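Long-range contacts in short chain dehydrogenase (A0QTM2 homolog) (Mycobacterium thermoresistibile, PDB 3SC4), which is probably an NAD(P)-dependent oxidoreductase of the short-chain dehydrogenase family, with a Rossmann-type core, although its substrate is not established: residues 16-20 / 49-53; 80-84 / 130-135; 195-201 / 218-224. All blocks are in the same frame, centred on the assembly; numbering follows the deposited sequence.

Contact 1 (16-20 / 49-53); sequences GGSRG and LPGTI
Ser-18 and Ile-53 bring their CA atoms to 4.9 Å, and Arg-19 and Gly-51 theirs to 5.8 Å, so the two loops pass each other in opposite chain order. Arg-19 contributes the largest share of the buried surface, with Ser-18 next. Its CG sits between the backbone N and the carbonyl carbon (Arg-19 chi1 69°), and a bend at chi3 (106°) turns the guanidinium toward the other loop. Leu-49 CB lies 3.7 Å above the centre of one guanidinium face, while Ser-18 OG approaches the opposite face 3.4 Å above the plane, nearer the rim. Segment 16-20 belongs to the glycine-rich TGxxxGxG-like turn after the first Rossmann strand, where this family binds its dinucleotide; a glycerol lies beside Ser-18. The model places a hydrogen bond from Arg-19 NH1 to Gly-51 O at 3.1 Å, but the position of NH1 is uncertain. Gly-51, without a side chain, lets Ser-18 O come within 4.0 Å of its CA. At the far end Ser-18 CB packs 3.9 Å from Ile-53 N, just after Thr-52, the N-cap of helix 53-63. Pro-50 meanwhile rests on Ala-203, Ala-204 and Asn-207 of helix 203-209.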
ATOM      1  N   GLY B  16      -6.881 -14.476  11.705  0.50 22.82           N
ATOM      2  CA  GLY B  16      -6.295 -14.652  13.008  0.50 23.07           C
ATOM      3  C   GLY B  16      -7.371 -15.184  13.927  0.50 23.46           C
ATOM      4  O   GLY B  16      -8.154 -16.080  13.574  0.50 23.03           O
ATOM      5  N   GLY B  17      -7.415 -14.598  15.108  0.50 23.27           N
ATOM      6  CA  GLY B  17      -8.459 -14.906  16.026  0.50 24.30           C
ATOM      7  C   GLY B  17      -8.000 -15.827  17.115  1.00 25.03           C
ATOM      8  O   GLY B  17      -8.697 -15.973  18.105  1.00 26.14           O
ATOM      9  N   SER B  18      -6.815 -16.409  16.974  1.00 25.90           N
ATOM     10  CA  SER B  18      -6.370 -17.479  17.862  1.00 26.74           C
ATOM     11  C   SER B  18      -5.749 -17.038  19.185  1.00 25.96           C
ATOM     12  O   SER B  18      -5.528 -17.858  20.061  1.00 27.25           O
ATOM     13  CB  SER B  18      -5.414 -18.392  17.095  1.00 27.40           C
ATOM     14  OG  SER B  18      -4.069 -18.087  17.370  1.00 29.36           O
ATOM     15  N   ARG B  19      -5.446 -15.755  19.328  1.00 25.10           N
ATOM     16  CA  ARG B  19      -4.824 -15.238  20.553  1.00 24.87           C
ATOM     17  C   ARG B  19      -4.958 -13.704  20.643  1.00 23.62           C
ATOM     18  O   ARG B  19      -5.429 -13.044  19.720  1.00 21.95           O
ATOM     19  CB  ARG B  19      -3.353 -15.661  20.641  1.00 25.26           C
ATOM     20  CG  ARG B  19      -2.383 -15.005  19.617  1.00 26.79           C
ATOM     21  CD  ARG B  19      -0.899 -15.503  19.732  1.00 30.08           C
ATOM     22  NE  ARG B  19      -0.520 -16.411  18.629  1.00 34.98           N
ATOM     23  CZ  ARG B  19      -0.768 -17.727  18.582  1.00 37.44           C
ATOM     24  NH1 ARG B  19      -1.378 -18.350  19.572  1.00 40.29           N
ATOM     25  NH2 ARG B  19      -0.398 -18.449  17.546  1.00 38.08           N
ATOM     26  N   GLY B  20      -4.579 -13.157  21.783  1.00 23.04           N
ATOM     27  CA  GLY B  20      -4.469 -11.713  21.922  1.00 22.34           C
ATOM     28  C   GLY B  20      -5.689 -10.941  21.489  1.00 21.28           C
ATOM     29  O   GLY B  20      -6.800 -11.267  21.902  1.00 21.87           O
ATOM     30  N   LEU B  49       4.179 -18.649  21.756  1.00 28.76           N
ATOM     31  CA  LEU B  49       2.889 -17.973  21.620  1.00 28.22           C
ATOM     32  C   LEU B  49       1.707 -18.863  22.076  1.00 28.36           C
ATOM     33  O   LEU B  49       1.534 -19.977  21.573  1.00 29.06           O
ATOM     34  CB  LEU B  49       2.685 -17.596  20.151  1.00 27.78           C
ATOM     35  CG  LEU B  49       3.871 -16.881  19.502  1.00 28.00           C
ATOM     36  CD1 LEU B  49       3.513 -16.551  18.088  1.00 26.38           C
ATOM     37  CD2 LEU B  49       4.283 -15.608  20.292  1.00 28.10           C
ATOM     38  N   PRO B  50       0.871 -18.373  23.002  1.00 28.06           N
ATOM     39  CA  PRO B  50      -0.208 -19.223  23.508  1.00 28.65           C
ATOM     40  C   PRO B  50      -1.280 -19.422  22.467  1.00 28.72           C
ATOM     41  O   PRO B  50      -1.408 -18.591  21.584  1.00 27.74           O
ATOM     42  CB  PRO B  50      -0.803 -18.388  24.635  1.00 28.27           C
ATOM     43  CG  PRO B  50      -0.598 -17.005  24.192  1.00 27.54           C
ATOM     44  CD  PRO B  50       0.737 -16.993  23.497  1.00 27.60           C
ATOM     45  N   GLY B  51      -2.040 -20.503  22.582  1.00 29.55           N
ATOM     46  CA  GLY B  51      -3.247 -20.692  21.811  1.00 29.60           C
ATOM     47  C   GLY B  51      -3.064 -21.354  20.464  1.00 30.08           C
ATOM     48  O   GLY B  51      -1.982 -21.353  19.905  1.00 29.87           O
ATOM     49  N   THR B  52      -4.148 -21.968  19.993  1.00 30.97           N
ATOM     50  CA  THR B  52      -4.318 -22.408  18.606  1.00 30.90           C
ATOM     51  C   THR B  52      -5.764 -22.071  18.239  1.00 30.60           C
ATOM     52  O   THR B  52      -6.548 -21.699  19.120  1.00 30.73           O
ATOM     53  CB  THR B  52      -4.139 -23.923  18.473  1.00 32.24           C
ATOM     54  OG1 THR B  52      -5.248 -24.601  19.087  1.00 33.39           O
ATOM     55  CG2 THR B  52      -2.829 -24.364  19.116  1.00 32.78           C
ATOM     56  N   ILE B  53      -6.134 -22.214  16.973  1.00 30.46           N
ATOM     57  CA  ILE B  53      -7.551 -22.058  16.592  1.00 30.73           C
ATOM     58  C   ILE B  53      -8.485 -22.961  17.416  1.00 31.92           C
ATOM     59  O   ILE B  53      -9.582 -22.544  17.757  1.00 32.63           O
ATOM     60  CB  ILE B  53      -7.811 -22.276  15.089  1.00 30.91           C
ATOM     61  CG1 ILE B  53      -7.216 -23.609  14.599  1.00 32.90           C
ATOM     62  CG2 ILE B  53      -7.257 -21.141  14.279  1.00 28.68           C
ATOM     63  CD1 ILE B  53      -7.452 -23.875  13.100  1.00 33.08           C
TER

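Contact 2 (80-84 / 130-135); sequences VAAAV and AVSQSC
Val-80 and Val-84, one turn apart on helix 77-91, both direct their side chains at helix 114-135 and straddle Ser-134. CG1 of Val-80, the branch anti to its own N (chi1 169°), enters between residues of the facing helix: it stands 3.8 Å from Ala-130 O and 3.9 Å from Val-131 CA. The same methyl is 4.1 Å from Val-131 CG2, and Ser-134 CB borders it on the next turn. Ser-134 extends its hydroxyl away from its own backbone N (chi1 174°) and lays OG alongside Val-84, 3.3 Å from CB. CG2 of Val-84 touches that hydroxyl too and meets Cys-135 SG at 4.0 Å. The valine row thus lies between the rows Ala-130/Ser-134 and Val-131/Cys-135, a ridges-into-grooves fit of two i, i+4 ridges. The axes of segments 80-84 and 130-135 cross at -43° and approach to 9.5 Å, in agreement with that class. Gln-133, on another side of helix 114-135, hydrogen-bonds through NE2 to Ile-109 O of the second subunit. Toward the parallel sheet, Val-84, Val-131 and Cys-135 all pack on Phe-13 of strand 11-15, and Val-131 and Cys-135 also on Cys-97 of strand 96-99, so both helices cover the same sheet face.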
ATOM      1  N   VAL B  80      -8.296 -19.331   1.232  1.00 28.37           N
ATOM      2  CA  VAL B  80      -9.193 -18.294   1.703  1.00 27.41           C
ATOM      3  C   VAL B  80     -10.603 -18.559   1.203  1.00 28.26           C
ATOM      4  O   VAL B  80     -11.567 -18.539   1.998  1.00 28.91           O
ATOM      5  CB  VAL B  80      -8.709 -16.873   1.305  1.00 26.66           C
ATOM      6  CG1 VAL B  80      -9.797 -15.831   1.575  1.00 25.81           C
ATOM      7  CG2 VAL B  80      -7.457 -16.529   2.077  1.00 24.22           C
ATOM      8  N   ALA B  81     -10.733 -18.833  -0.094  1.00 28.60           N
ATOM      9  CA  ALA B  81     -12.050 -19.135  -0.684  1.00 29.39           C
ATOM     10  C   ALA B  81     -12.673 -20.332   0.017  1.00 30.25           C
ATOM     11  O   ALA B  81     -13.865 -20.315   0.337  1.00 31.13           O
ATOM     12  CB  ALA B  81     -11.942 -19.406  -2.189  1.00 29.74           C
ATOM     13  N   ALA B  82     -11.871 -21.366   0.258  1.00 30.18           N
ATOM     14  CA  ALA B  82     -12.371 -22.578   0.914  1.00 31.08           C
ATOM     15  C   ALA B  82     -12.806 -22.284   2.345  1.00 30.60           C
ATOM     16  O   ALA B  82     -13.837 -22.790   2.785  1.00 31.37           O
ATOM     17  CB  ALA B  82     -11.337 -23.707   0.877  1.00 31.45           C
ATOM     18  N   ALA B  83     -12.077 -21.424   3.056  1.00 29.27           N
ATOM     19  CA  ALA B  83     -12.493 -21.088   4.422  1.00 28.84           C
ATOM     20  C   ALA B  83     -13.815 -20.302   4.440  1.00 28.89           C
ATOM     21  O   ALA B  83     -14.676 -20.523   5.296  1.00 29.46           O
ATOM     22  CB  ALA B  83     -11.424 -20.354   5.134  1.00 27.00           C
ATOM     23  N   VAL B  84     -14.002 -19.406   3.484  1.00 28.57           N
ATOM     24  CA  VAL B  84     -15.252 -18.633   3.435  1.00 28.61           C
ATOM     25  C   VAL B  84     -16.466 -19.520   3.065  1.00 30.28           C
ATOM     26  O   VAL B  84     -17.506 -19.487   3.748  1.00 30.19           O
ATOM     27  CB  VAL B  84     -15.108 -17.413   2.499  1.00 27.89           C
ATOM     28  CG1 VAL B  84     -16.475 -16.861   2.100  1.00 27.45           C
ATOM     29  CG2 VAL B  84     -14.240 -16.366   3.183  1.00 24.23           C
ATOM     30  N   ALA B 130      -7.914 -10.311  -0.217  1.00 17.46           N
ATOM     31  CA  ALA B 130      -8.481 -11.641  -0.532  1.00 18.15           C
ATOM     32  C   ALA B 130      -9.619 -12.036   0.430  1.00 18.01           C
ATOM     33  O   ALA B 130     -10.695 -12.450   0.007  1.00 17.97           O
ATOM     34  CB  ALA B 130      -7.374 -12.701  -0.526  1.00 17.43           C
ATOM     35  N   VAL B 131      -9.377 -11.882   1.722  1.00 17.54           N
ATOM     36  CA  VAL B 131     -10.397 -12.186   2.713  1.00 18.20           C
ATOM     37  C   VAL B 131     -11.649 -11.319   2.502  1.00 18.79           C
ATOM     38  O   VAL B 131     -12.766 -11.856   2.502  1.00 19.61           O
ATOM     39  CB  VAL B 131      -9.850 -11.995   4.153  1.00 18.17           C
ATOM     40  CG1 VAL B 131     -10.974 -11.848   5.168  1.00 17.66           C
ATOM     41  CG2 VAL B 131      -8.926 -13.155   4.529  1.00 18.02           C
ATOM     42  N   SER B 132     -11.463 -10.001   2.322  1.00 17.97           N
ATOM     43  CA  SER B 132     -12.586  -9.090   2.162  1.00 18.56           C
ATOM     44  C   SER B 132     -13.343  -9.401   0.885  1.00 19.82           C
ATOM     45  O   SER B 132     -14.546  -9.472   0.895  1.00 20.58           O
ATOM     46  CB  SER B 132     -12.149  -7.613   2.166  1.00 18.38           C
ATOM     47  OG  SER B 132     -11.566  -7.201   3.413  1.00 18.42           O
ATOM     48  N   GLN B 133     -12.630  -9.613  -0.213  1.00 20.64           N
ATOM     49  CA  GLN B 133     -13.246  -9.900  -1.487  1.00 21.61           C
ATOM     50  C   GLN B 133     -14.078 -11.147  -1.407  1.00 23.41           C
ATOM     51  O   GLN B 133     -15.187 -11.229  -1.966  1.00 25.04           O
ATOM     52  CB  GLN B 133     -12.178 -10.104  -2.553  1.00 21.73           C
ATOM     53  CG  GLN B 133     -12.706 -10.457  -3.950  1.00 21.24           C
ATOM     54  CD  GLN B 133     -11.566 -10.817  -4.886  1.00 21.33           C
ATOM     55  OE1 GLN B 133     -10.899 -11.835  -4.694  1.00 21.57           O
ATOM     56  NE2 GLN B 133     -11.318  -9.973  -5.884  1.00 17.03           N
ATOM     57  N   SER B 134     -13.535 -12.145  -0.741  1.00 23.69           N
ATOM     58  CA  SER B 134     -14.204 -13.425  -0.716  1.00 25.01           C
ATOM     59  C   SER B 134     -15.449 -13.365   0.178  1.00 25.54           C
ATOM     60  O   SER B 134     -16.449 -14.024  -0.114  1.00 26.91           O
ATOM     61  CB  SER B 134     -13.231 -14.515  -0.287  1.00 24.88           C
ATOM     62  OG  SER B 134     -13.902 -15.731  -0.133  1.00 26.24           O
ATOM     63  N   CYS B 135     -15.398 -12.557   1.239  1.00 24.74           N
ATOM     64  CA  CYS B 135     -16.547 -12.379   2.124  1.00 24.93           C
ATOM     65  C   CYS B 135     -17.693 -11.563   1.502  1.00 25.42           C
ATOM     66  O   CYS B 135     -18.869 -11.850   1.753  1.00 26.04           O
ATOM     67  CB  CYS B 135     -16.111 -11.714   3.434  1.00 24.52           C
ATOM     68  SG  CYS B 135     -15.297 -12.829   4.647  1.00 25.10           S
TER

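Contact 3 (195-201 / 218-224); sequences WPRTTVA and SRKPEVY
The loop leaving strand 190-195 of the Rossmann sheet is closed against the lead-in and first turn of helix 222-232 through a backbone bridge at Val-200 and Arg-219 and through Tyr-224 packing on the strand end. The bridge is single, with the bonding pattern of parallel strands: Arg-219 N donates to Thr-199 O at 3.0 Å (166° at the hydrogen), and Ala-201 N donates to Arg-219 O, also at 3.0 Å. Thr-199 O takes a second bond, from Thr-198 OG1, whose approach lies 52° out of the carbonyl plane. A chi1 of 74° sets that Thr-198 OG1 between its backbone N and carbonyl carbon, and 3.4 Å from Arg-219 CB. Beside the bridge Thr-199 OG1 and Ser-218 OG bond at 2.9 Å. Arg-219 runs extended, crossing the Thr-198 side chain at about a right angle; its guanidinium ends in salt bridges to Asp-261 and Glu-246. Val-200 CG1 packs 4.0 Å from Pro-221 CD, and CG2 lies against Val-223. At the strand end the Tyr-224 ring runs obliquely past Pro-196, Tyr-224 CE2 3.6 Å from Pro-196 CD, and its OH, hydrogen-bonded to Leu-194 O, stands 3.6 Å from Trp-195 CE3. The Trp-195 side chain touches Tyr-166 and Lys-170, spaced as in the YxxxK motif. The position matches the loop after the sixth strand of short-chain dehydrogenases, which commonly borders the cofactor and substrate cleft.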
ATOM      1  N   TRP B 195      -7.852   1.121  15.399  1.00 16.00           N
ATOM      2  CA  TRP B 195      -6.463   1.114  15.870  1.00 16.07           C
ATOM      3  C   TRP B 195      -6.389   1.655  17.316  1.00 17.19           C
ATOM      4  O   TRP B 195      -7.085   2.610  17.652  1.00 18.34           O
ATOM      5  CB  TRP B 195      -5.651   2.010  14.935  1.00 15.63           C
ATOM      6  CG  TRP B 195      -4.141   1.898  15.033  1.00 15.53           C
ATOM      7  CD1 TRP B 195      -3.284   2.869  15.427  1.00 14.90           C
ATOM      8  CD2 TRP B 195      -3.332   0.795  14.631  1.00 14.75           C
ATOM      9  NE1 TRP B 195      -2.003   2.433  15.336  1.00 14.39           N
ATOM     10  CE2 TRP B 195      -2.001   1.154  14.860  1.00 14.73           C
ATOM     11  CE3 TRP B 195      -3.613  -0.482  14.136  1.00 16.54           C
ATOM     12  CZ2 TRP B 195      -0.931   0.286  14.608  1.00 14.86           C
ATOM     13  CZ3 TRP B 195      -2.558  -1.351  13.879  1.00 15.90           C
ATOM     14  CH2 TRP B 195      -1.226  -0.959  14.120  1.00 15.36           C
ATOM     15  N   PRO B 196      -5.550   1.067  18.175  1.00 17.15           N
ATOM     16  CA  PRO B 196      -5.512   1.493  19.558  1.00 17.51           C
ATOM     17  C   PRO B 196      -4.478   2.593  19.781  1.00 17.94           C
ATOM     18  O   PRO B 196      -3.487   2.661  19.077  1.00 18.18           O
ATOM     19  CB  PRO B 196      -5.088   0.217  20.273  1.00 17.61           C
ATOM     20  CG  PRO B 196      -4.162  -0.431  19.323  1.00 17.21           C
ATOM     21  CD  PRO B 196      -4.615  -0.043  17.939  1.00 17.23           C
ATOM     22  N   ARG B 197      -4.684   3.436  20.774  1.00 18.54           N
ATOM     23  CA  ARG B 197      -3.787   4.566  20.981  1.00 18.91           C
ATOM     24  C   ARG B 197      -2.513   4.181  21.698  1.00 18.86           C
ATOM     25  O   ARG B 197      -1.521   4.904  21.609  1.00 19.43           O
ATOM     26  CB  ARG B 197      -4.464   5.673  21.805  1.00 19.60           C
ATOM     27  CG  ARG B 197      -5.395   6.523  21.031  1.00 19.47           C
ATOM     28  CD  ARG B 197      -5.843   7.710  21.846  1.00 19.53           C
ATOM     29  NE  ARG B 197      -6.597   8.645  21.024  1.00 20.35           N
ATOM     30  CZ  ARG B 197      -6.110   9.749  20.460  1.00 20.85           C
ATOM     31  NH1 ARG B 197      -4.839  10.108  20.596  1.00 23.19           N
ATOM     32  NH2 ARG B 197      -6.907  10.513  19.740  1.00 21.53           N
ATOM     33  N   THR B 198      -2.551   3.096  22.461  1.00 18.77           N
ATOM     34  CA  THR B 198      -1.387   2.653  23.204  1.00 19.09           C
ATOM     35  C   THR B 198      -0.978   1.294  22.689  1.00 19.12           C
ATOM     36  O   THR B 198      -1.716   0.675  21.925  1.00 19.70           O
ATOM     37  CB  THR B 198      -1.718   2.485  24.675  1.00 19.67           C
ATOM     38  OG1 THR B 198      -2.502   1.292  24.840  1.00 17.74           O
ATOM     39  CG2 THR B 198      -2.471   3.707  25.205  1.00 19.59           C
ATOM     40  N   THR B 199       0.174   0.798  23.116  1.00 19.93           N
ATOM     41  CA  THR B 199       0.515  -0.594  22.849  1.00 20.45           C
ATOM     42  C   THR B 199      -0.442  -1.425  23.672  1.00 20.96           C
ATOM     43  O   THR B 199      -0.843  -1.003  24.739  1.00 21.50           O
ATOM     44  CB  THR B 199       1.934  -0.944  23.279  1.00 20.65           C
ATOM     45  OG1 THR B 199       2.156  -0.463  24.616  1.00 22.79           O
ATOM     46  CG2 THR B 199       2.899  -0.288  22.362  1.00 21.34           C
ATOM     47  N   VAL B 200      -0.797  -2.594  23.158  1.00 21.42           N
ATOM     48  CA  VAL B 200      -1.654  -3.545  23.859  1.00 21.83           C
ATOM     49  C   VAL B 200      -0.859  -4.756  24.298  1.00 21.83           C
ATOM     50  O   VAL B 200      -0.274  -5.444  23.469  1.00 22.09           O
ATOM     51  CB  VAL B 200      -2.802  -4.049  22.953  1.00 21.48           C
ATOM     52  CG1 VAL B 200      -3.600  -5.096  23.699  1.00 21.43           C
ATOM     53  CG2 VAL B 200      -3.695  -2.883  22.522  1.00 19.88           C
ATOM     54  N   ALA B 201      -0.841  -5.010  25.601  1.00 22.68           N
ATOM     55  CA  ALA B 201      -0.093  -6.135  26.174  1.00 22.43           C
ATOM     56  C   ALA B 201      -0.964  -7.388  26.121  1.00 22.28           C
ATOM     57  O   ALA B 201      -2.089  -7.387  26.580  1.00 23.08           O
ATOM     58  CB  ALA B 201       0.308  -5.830  27.599  1.00 22.75           C
ATOM     59  N   SER B 218       0.990   0.141  28.966  1.00 30.83           N
ATOM     60  CA  SER B 218       0.158  -0.521  27.957  1.00 28.87           C
ATOM     61  C   SER B 218      -1.285  -0.662  28.403  1.00 28.14           C
ATOM     62  O   SER B 218      -1.616  -0.422  29.563  1.00 29.04           O
ATOM     63  CB  SER B 218       0.712  -1.912  27.646  1.00 28.29           C
ATOM     64  OG  SER B 218       2.020  -1.833  27.121  1.00 27.72           O
ATOM     65  N   ARG B 219      -2.142  -1.059  27.473  1.00 26.66           N
ATOM     66  CA  ARG B 219      -3.546  -1.354  27.778  1.00 26.40           C
ATOM     67  C   ARG B 219      -3.887  -2.797  27.419  1.00 25.48           C
ATOM     68  O   ARG B 219      -3.157  -3.456  26.665  1.00 24.40           O
ATOM     69  CB  ARG B 219      -4.501  -0.376  27.073  1.00 26.04           C
ATOM     70  CG  ARG B 219      -4.557   0.992  27.745  1.00 26.75           C
ATOM     71  CD  ARG B 219      -5.619   1.927  27.166  1.00 26.68           C
ATOM     72  NE  ARG B 219      -5.851   3.023  28.102  1.00 26.87           N
ATOM     73  CZ  ARG B 219      -5.846   4.326  27.816  1.00 26.51           C
ATOM     74  NH1 ARG B 219      -5.691   4.781  26.581  1.00 26.16           N
ATOM     75  NH2 ARG B 219      -6.041   5.190  28.796  1.00 27.29           N
ATOM     76  N   LYS B 220      -5.001  -3.264  27.977  1.00 25.66           N
ATOM     77  CA  LYS B 220      -5.485  -4.634  27.773  1.00 25.82           C
ATOM     78  C   LYS B 220      -6.193  -4.817  26.420  1.00 24.28           C
ATOM     79  O   LYS B 220      -6.685  -3.863  25.837  1.00 24.44           O
ATOM     80  CB  LYS B 220      -6.419  -5.048  28.923  1.00 27.15           C
ATOM     81  CG  LYS B 220      -5.772  -5.005  30.306  1.00 30.03           C
ATOM     82  CD  LYS B 220      -6.627  -5.685  31.383  1.00 35.47           C
ATOM     83  CE  LYS B 220      -7.661  -4.724  32.040  1.00 39.18           C
ATOM     84  NZ  LYS B 220      -8.749  -5.458  32.841  1.00 39.29           N
ATOM     85  N   PRO B 221      -6.241  -6.058  25.915  1.00 23.66           N
ATOM     86  CA  PRO B 221      -6.859  -6.291  24.604  1.00 22.75           C
ATOM     87  C   PRO B 221      -8.327  -5.929  24.556  1.00 22.55           C
ATOM     88  O   PRO B 221      -8.865  -5.653  23.486  1.00 21.97           O
ATOM     89  CB  PRO B 221      -6.668  -7.792  24.363  1.00 22.72           C
ATOM     90  CG  PRO B 221      -6.024  -8.338  25.580  1.00 23.49           C
ATOM     91  CD  PRO B 221      -5.529  -7.246  26.422  1.00 23.44           C
ATOM     92  N   GLU B 222      -8.963  -5.922  25.719  1.00 23.14           N
ATOM     93  CA  GLU B 222     -10.345  -5.471  25.848  1.00 23.37           C
ATOM     94  C   GLU B 222     -10.569  -4.076  25.281  1.00 22.09           C
ATOM     95  O   GLU B 222     -11.630  -3.802  24.793  1.00 22.30           O
ATOM     96  CB  GLU B 222     -10.796  -5.524  27.316  1.00 24.69           C
ATOM     97  CG  GLU B 222     -11.194  -6.941  27.800  1.00 27.93           C
ATOM     98  CD  GLU B 222     -10.015  -7.818  28.303  1.00 31.31           C
ATOM     99  OE1 GLU B 222      -8.824  -7.450  28.163  1.00 31.23           O
ATOM    100  OE2 GLU B 222     -10.310  -8.903  28.856  1.00 35.97           O
ATOM    101  N   VAL B 223      -9.582  -3.194  25.328  1.00 20.98           N
ATOM    102  CA  VAL B 223      -9.767  -1.884  24.736  1.00 20.57           C
ATOM    103  C   VAL B 223     -10.112  -2.006  23.254  1.00 19.91           C
ATOM    104  O   VAL B 223     -10.938  -1.256  22.766  1.00 20.14           O
ATOM    105  CB  VAL B 223      -8.548  -0.943  24.942  1.00 20.70           C
ATOM    106  CG1 VAL B 223      -7.418  -1.245  23.942  1.00 19.51           C
ATOM    107  CG2 VAL B 223      -8.981   0.486  24.828  1.00 18.18           C
ATOM    108  N   TYR B 224      -9.531  -2.990  22.571  1.00 19.33           N
ATOM    109  CA  TYR B 224      -9.806  -3.263  21.159  1.00 19.02           C
ATOM    110  C   TYR B 224     -11.137  -4.004  20.976  1.00 19.79           C
ATOM    111  O   TYR B 224     -11.932  -3.672  20.090  1.00 20.06           O
ATOM    112  CB  TYR B 224      -8.680  -4.122  20.568  1.00 19.14           C
ATOM    113  CG  TYR B 224      -8.038  -3.638  19.279  1.00 18.13           C
ATOM    114  CD1 TYR B 224      -8.799  -3.189  18.213  1.00 17.04           C
ATOM    115  CD2 TYR B 224      -6.647  -3.717  19.105  1.00 20.06           C
ATOM    116  CE1 TYR B 224      -8.211  -2.768  17.032  1.00 16.90           C
ATOM    117  CE2 TYR B 224      -6.047  -3.298  17.924  1.00 18.95           C
ATOM    118  CZ  TYR B 224      -6.838  -2.825  16.894  1.00 18.53           C
ATOM    119  OH  TYR B 224      -6.244  -2.410  15.729  1.00 18.11           O
TER

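Contact 2 is the buried one, helix on helix against the sheet, and is made of methyls, a hydroxyl and a thiol. Contact 1 is a surface meeting of two loops, each running from a strand to a helix, built largely round one arginine, with Leu-49 over a guanidinium face, backbone carbonyls at its edge and NH1 uncertainly placed. Contact 3 is partly buried and larger, combining a backbone bridge with apolar packing. Contacts 1 and 3 have centres about 17 Å apart and touch where Gly-20 O meets Pro-221 CB at 4.3 Å; helix 203-209, which follows 195-201, also reaches contact 1. Contact 2 lies beyond the chain's centre from contact 3, their centres about 27 Å apart.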